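Local coordinates for protein DNA polymerase III subunit beta (Helicobacter pylori 26695, PDB 4S3I) that forms a ring-shaped sliding clamp that tethers DNA polymerases and other proteins to DNA and makes replication processive, at residues Gln20-His34 and Gly70-Ser82. Sequence-based numbering, arbitrary orientation.
Sequences QAFLDKKDASSIASH and GTINGKKFLDIIS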
loop_
_atom_site.group_PDB
_atom_site.type_symbol
_atom_site.label_atom_id
_atom_site.label_comp_id
_atom_site.label_asym_id
_atom_site.label_seq_id
_atom_site.Cartn_x
_atom_site.Cartn_y
_atom_site.Cartn_z
ATOM N N GLN A 20 12.190 -13.198 -7.029
ATOM C CA GLN A 20 12.636 -11.846 -6.681
ATOM C C GLN A 20 13.157 -11.773 -5.247
ATOM O O GLN A 20 14.147 -11.098 -4.973
ATOM C CB GLN A 20 11.513 -10.835 -6.908
ATOM C CG GLN A 20 11.084 -10.734 -8.365
ATOM C CD GLN A 20 12.216 -10.281 -9.268
ATOM O OE1 GLN A 20 12.754 -9.183 -9.090
ATOM N NE2 GLN A 20 12.602 -11.129 -10.226
ATOM N N ALA A 21 12.515 -12.508 -4.340
ATOM C CA ALA A 21 12.843 -12.409 -2.920
ATOM C C ALA A 21 14.212 -12.972 -2.590
ATOM O O ALA A 21 14.721 -12.782 -1.483
ATOM C CB ALA A 21 11.778 -13.090 -2.077
ATOM N N PHE A 22 14.813 -13.677 -3.546
ATOM C CA PHE A 22 16.087 -14.344 -3.307
ATOM C C PHE A 22 17.244 -13.632 -3.987
ATOM O O PHE A 22 18.341 -14.174 -4.071
ATOM C CB PHE A 22 16.026 -15.797 -3.779
ATOM C CG PHE A 22 14.955 -16.597 -3.102
ATOM C CD1 PHE A 22 15.265 -17.421 -2.023
ATOM C CD2 PHE A 22 13.635 -16.514 -3.522
ATOM C CE1 PHE A 22 14.267 -18.158 -1.383
ATOM C CE2 PHE A 22 12.630 -17.249 -2.880
ATOM C CZ PHE A 22 12.953 -18.067 -1.811
ATOM N N LEU A 23 16.989 -12.420 -4.464
ATOM C CA LEU A 23 18.019 -11.618 -5.118
ATOM C C LEU A 23 18.363 -10.416 -4.261
ATOM O O LEU A 23 17.480 -9.817 -3.637
ATOM C CB LEU A 23 17.511 -11.114 -6.465
ATOM C CG LEU A 23 17.047 -12.187 -7.437
ATOM C CD1 LEU A 23 16.345 -11.548 -8.611
ATOM C CD2 LEU A 23 18.238 -12.979 -7.899
ATOM N N ASP A 24 19.638 -10.054 -4.233
ATOM C CA ASP A 24 20.018 -8.768 -3.691
ATOM C C ASP A 24 19.962 -7.801 -4.863
ATOM O O ASP A 24 20.866 -7.785 -5.701
ATOM C CB ASP A 24 21.419 -8.843 -3.083
ATOM C CG ASP A 24 21.466 -9.733 -1.851
ATOM O OD1 ASP A 24 20.433 -9.789 -1.146
ATOM O OD2 ASP A 24 22.515 -10.373 -1.593
ATOM N N LYS A 25 18.889 -7.021 -4.936
ATOM C CA LYS A 25 18.547 -6.309 -6.167
ATOM C C LYS A 25 19.203 -4.940 -6.363
ATOM O O LYS A 25 19.208 -4.419 -7.480
ATOM C CB LYS A 25 17.022 -6.200 -6.324
ATOM C CG LYS A 25 16.314 -7.550 -6.472
ATOM C CD LYS A 25 14.787 -7.426 -6.482
ATOM C CE LYS A 25 14.199 -7.296 -5.071
ATOM N NZ LYS A 25 14.525 -8.475 -4.199
ATOM N N LYS A 26 19.764 -4.364 -5.302
ATOM C CA LYS A 26 20.199 -2.960 -5.349
ATOM C C LYS A 26 21.465 -2.715 -6.156
ATOM O O LYS A 26 21.593 -1.685 -6.821
ATOM C CB LYS A 26 20.324 -2.367 -3.941
ATOM C CG LYS A 26 18.950 -2.173 -3.279
ATOM C CD LYS A 26 19.050 -1.638 -1.857
ATOM C CE LYS A 26 17.662 -1.483 -1.251
ATOM N NZ LYS A 26 17.707 -1.434 0.234
ATOM N N ASP A 27 22.396 -3.659 -6.093
ATOM C CA ASP A 27 23.619 -3.556 -6.884
ATOM C C ASP A 27 23.512 -4.524 -8.062
ATOM O O ASP A 27 23.765 -5.716 -7.926
ATOM C CB ASP A 27 24.849 -3.860 -6.025
ATOM C CG ASP A 27 26.135 -3.865 -6.823
ATOM O OD1 ASP A 27 26.158 -3.314 -7.951
ATOM O OD2 ASP A 27 27.144 -4.401 -6.302
ATOM N N ALA A 28 23.126 -3.998 -9.219
ATOM C CA ALA A 28 22.906 -4.837 -10.396
ATOM C C ALA A 28 24.215 -5.327 -10.994
ATOM O O ALA A 28 24.209 -6.208 -11.843
ATOM C CB ALA A 28 22.079 -4.092 -11.440
ATOM N N SER A 29 25.333 -4.760 -10.559
ATOM C CA SER A 29 26.633 -5.189 -11.065
ATOM C C SER A 29 27.145 -6.456 -10.349
ATOM O O SER A 29 28.187 -7.020 -10.717
ATOM C CB SER A 29 27.651 -4.063 -10.949
ATOM O OG SER A 29 28.061 -3.887 -9.612
ATOM N N SER A 30 26.410 -6.908 -9.333
ATOM C CA SER A 30 26.803 -8.109 -8.579
ATOM C C SER A 30 26.007 -9.328 -9.023
ATOM O O SER A 30 24.802 -9.229 -9.260
ATOM C CB SER A 30 26.601 -7.902 -7.072
ATOM O OG SER A 30 26.746 -9.119 -6.352
ATOM N N ILE A 31 26.668 -10.484 -9.089
ATOM C CA ILE A 31 25.977 -11.706 -9.489
ATOM C C ILE A 31 24.865 -12.061 -8.497
ATOM O O ILE A 31 23.961 -12.811 -8.827
ATOM C CB ILE A 31 26.948 -12.909 -9.715
ATOM C CG1 ILE A 31 26.248 -14.040 -10.482
ATOM C CG2 ILE A 31 27.521 -13.432 -8.397
ATOM C CD1 ILE A 31 27.214 -15.020 -11.124
ATOM N N ALA A 32 24.920 -11.502 -7.288
ATOM C CA ALA A 32 23.826 -11.715 -6.319
ATOM C C ALA A 32 22.492 -11.149 -6.804
ATOM O O ALA A 32 21.433 -11.495 -6.265
ATOM C CB ALA A 32 24.180 -11.169 -4.944
ATOM N N SER A 33 22.540 -10.257 -7.793
ATOM C CA SER A 33 21.319 -9.698 -8.376
ATOM C C SER A 33 20.809 -10.531 -9.557
ATOM O O SER A 33 19.813 -10.165 -10.209
ATOM C CB SER A 33 21.548 -8.257 -8.839
ATOM O OG SER A 33 22.369 -8.219 -9.996
ATOM N N HIS A 34 21.495 -11.645 -9.827
ATOM C CA HIS A 34 21.249 -12.446 -11.024
ATOM C C HIS A 34 20.579 -13.800 -10.771
ATOM O O HIS A 34 20.818 -14.454 -9.750
ATOM C CB HIS A 34 22.561 -12.682 -11.790
ATOM C CG HIS A 34 22.902 -11.588 -12.747
ATOM N ND1 HIS A 34 23.443 -11.827 -13.993
ATOM C CD2 HIS A 34 22.773 -10.242 -12.644
ATOM C CE1 HIS A 34 23.636 -10.678 -14.613
ATOM N NE2 HIS A 34 23.232 -9.703 -13.820
ATOM N N GLY A 70 23.233 -19.886 -18.509
ATOM C CA GLY A 70 23.524 -18.458 -18.544
ATOM C C GLY A 70 23.009 -17.797 -17.269
ATOM O O GLY A 70 22.508 -18.485 -16.382
ATOM N N THR A 71 23.145 -16.475 -17.160
ATOM C CA THR A 71 22.610 -15.734 -16.006
ATOM C C THR A 71 22.029 -14.431 -16.497
ATOM O O THR A 71 22.396 -13.962 -17.570
ATOM C CB THR A 71 23.692 -15.360 -14.975
ATOM O OG1 THR A 71 24.368 -14.170 -15.413
ATOM C CG2 THR A 71 24.698 -16.494 -14.778
ATOM N N ILE A 72 21.159 -13.821 -15.697
ATOM C CA ILE A 72 20.540 -12.564 -16.076
ATOM C C ILE A 72 20.067 -11.844 -14.817
ATOM O O ILE A 72 19.673 -12.485 -13.836
ATOM C CB ILE A 72 19.354 -12.809 -17.058
ATOM C CG1 ILE A 72 18.806 -11.501 -17.620
ATOM C CG2 ILE A 72 18.256 -13.673 -16.418
ATOM C CD1 ILE A 72 17.509 -11.667 -18.406
ATOM N N ASN A 73 20.133 -10.515 -14.843
ATOM C CA ASN A 73 19.605 -9.701 -13.751
ATOM C C ASN A 73 18.116 -9.984 -13.553
ATOM O O ASN A 73 17.304 -9.735 -14.446
ATOM C CB ASN A 73 19.815 -8.215 -14.038
ATOM C CG ASN A 73 19.391 -7.335 -12.876
ATOM O OD1 ASN A 73 18.227 -6.985 -12.751
ATOM N ND2 ASN A 73 20.348 -6.976 -12.019
ATOM N N GLY A 74 17.764 -10.515 -12.388
ATOM C CA GLY A 74 16.400 -10.962 -12.137
ATOM C C GLY A 74 15.355 -9.860 -12.104
ATOM O O GLY A 74 14.216 -10.053 -12.526
ATOM N N LYS A 75 15.731 -8.694 -11.599
ATOM C CA LYS A 75 14.754 -7.604 -11.497
ATOM C C LYS A 75 14.432 -7.026 -12.875
ATOM O O LYS A 75 13.269 -6.819 -13.217
ATOM C CB LYS A 75 15.249 -6.504 -10.552
ATOM C CG LYS A 75 14.305 -5.275 -10.482
ATOM C CD LYS A 75 15.001 -4.069 -9.846
ATOM C CE LYS A 75 14.011 -2.946 -9.533
ATOM N NZ LYS A 75 13.308 -2.437 -10.739
ATOM N N LYS A 76 15.469 -6.770 -13.665
ATOM C CA LYS A 76 15.278 -6.275 -15.029
ATOM C C LYS A 76 14.504 -7.291 -15.874
ATOM O O LYS A 76 13.624 -6.919 -16.639
ATOM C CB LYS A 76 16.627 -5.940 -15.684
ATOM C CG LYS A 76 17.369 -4.777 -15.024
ATOM C CD LYS A 76 18.819 -4.679 -15.517
ATOM C CE LYS A 76 19.610 -3.622 -14.745
ATOM N NZ LYS A 76 19.252 -2.235 -15.151
ATOM N N PHE A 77 14.858 -8.565 -15.728
ATOM C CA PHE A 77 14.211 -9.661 -16.451
ATOM C C PHE A 77 12.717 -9.616 -16.189
ATOM O O PHE A 77 11.913 -9.631 -17.114
ATOM C CB PHE A 77 14.792 -11.015 -15.981
ATOM C CG PHE A 77 14.538 -12.173 -16.923
ATOM C CD1 PHE A 77 13.999 -11.972 -18.187
ATOM C CD2 PHE A 77 14.847 -13.473 -16.532
ATOM C CE1 PHE A 77 13.774 -13.051 -19.056
ATOM C CE2 PHE A 77 14.633 -14.561 -17.392
ATOM C CZ PHE A 77 14.094 -14.347 -18.653
ATOM N N LEU A 78 12.333 -9.538 -14.923
ATOM C CA LEU A 78 10.911 -9.492 -14.596
ATOM C C LEU A 78 10.275 -8.185 -15.076
ATOM O O LEU A 78 9.130 -8.179 -15.555
ATOM C CB LEU A 78 10.697 -9.679 -13.099
ATOM C CG LEU A 78 9.262 -9.460 -12.621
ATOM C CD1 LEU A 78 8.284 -10.396 -13.334
ATOM C CD2 LEU A 78 9.183 -9.642 -11.114
ATOM N N ASP A 79 10.999 -7.077 -14.963
ATOM C CA ASP A 79 10.428 -5.799 -15.404
ATOM C C ASP A 79 10.076 -5.859 -16.891
ATOM O O ASP A 79 9.016 -5.391 -17.301
ATOM C CB ASP A 79 11.383 -4.625 -15.115
ATOM C CG ASP A 79 11.389 -4.217 -13.646
ATOM O OD1 ASP A 79 10.411 -4.533 -12.942
ATOM O OD2 ASP A 79 12.373 -3.580 -13.203
ATOM N N ILE A 80 10.966 -6.457 -17.684
ATOM C CA ILE A 80 10.719 -6.638 -19.113
ATOM C C ILE A 80 9.532 -7.569 -19.386
ATOM O O ILE A 80 8.584 -7.186 -20.065
ATOM C CB ILE A 80 11.959 -7.200 -19.818
ATOM C CG1 ILE A 80 13.084 -6.161 -19.846
ATOM C CG2 ILE A 80 11.621 -7.662 -21.231
ATOM C CD1 ILE A 80 14.400 -6.726 -20.380
ATOM N N ILE A 81 9.586 -8.790 -18.855
ATOM C CA ILE A 81 8.526 -9.774 -19.087
ATOM C C ILE A 81 7.142 -9.250 -18.702
ATOM O O ILE A 81 6.168 -9.441 -19.437
ATOM C CB ILE A 81 8.803 -11.107 -18.349
ATOM C CG1 ILE A 81 10.142 -11.686 -18.781
ATOM C CG2 ILE A 81 7.673 -12.110 -18.596
ATOM C CD1 ILE A 81 10.320 -11.756 -20.295
ATOM N N SER A 82 7.049 -8.561 -17.567
ATOM C CA SER A 82 5.744 -8.107 -17.084
ATOM C C SER A 82 5.118 -7.075 -18.029
ATOM O O SER A 82 3.908 -6.837 -18.001
ATOM C CB SER A 82 5.855 -7.550 -15.661
ATOM O OG SER A 82 6.669 -6.397 -15.622
HETATM O O HOH W 1 18.888 -5.528 -9.812
HETATM O O HOH W 2 17.832 -8.263 -9.700
#
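In the N-terminal domain of this sliding clamp, strand 68-73, paired antiparallel with strand 34-40, runs into the capped start of helix 74-82, and the loop joining helix 9-19 to strand 34-40 packs against that junction. His-34 and Asn-73 form a non-hydrogen-bonded pair with CA atoms 4.2 Å apart. The His-34 imidazole lies flat on the opposing backbone: Ile-72 C and Asn-73 N sit over the centre of one face, while Phe-112 also stacks with the ring. At the ring edge ND1 shares a hydrogen bond of 2.9 Å with Thr-71 OG1, which also makes a hydrogen bond with Phe-112 N; together these fix the ring's rotation. Asn-73 is the N-cap. Its CG stands anti to the backbone N (chi1 -175°), letting OD1 take Lys-76 N at 2.9 Å, nearly straight at 173°, while ND2 turns to the loop, 3.4 Å from Ala-28 CB, and donates to a water that lies within hydrogen-bonding distance of Lys-25 O. One residue on, Gly-74 N donates in the carbonyl plane to Ser-33 O (3.0 Å), tying the first turn of the helix to the loop, and Lys-75 N donates to a second water lying close to the same oxygen. Leu-23 CD1 rests on Gly-74 CA at 3.6 Å. Lys-76 leads on to the dimer interface, where NZ makes a salt bridge to Glu-300 of the second subunit. Bent at chi2 (-61°), Gln-20 lays CG against Leu-78 CD2 and sends NE2 to Gly-74 O (3.0 Å) from above the carbonyl plane, on the face opposite the helical donor Leu-78 N.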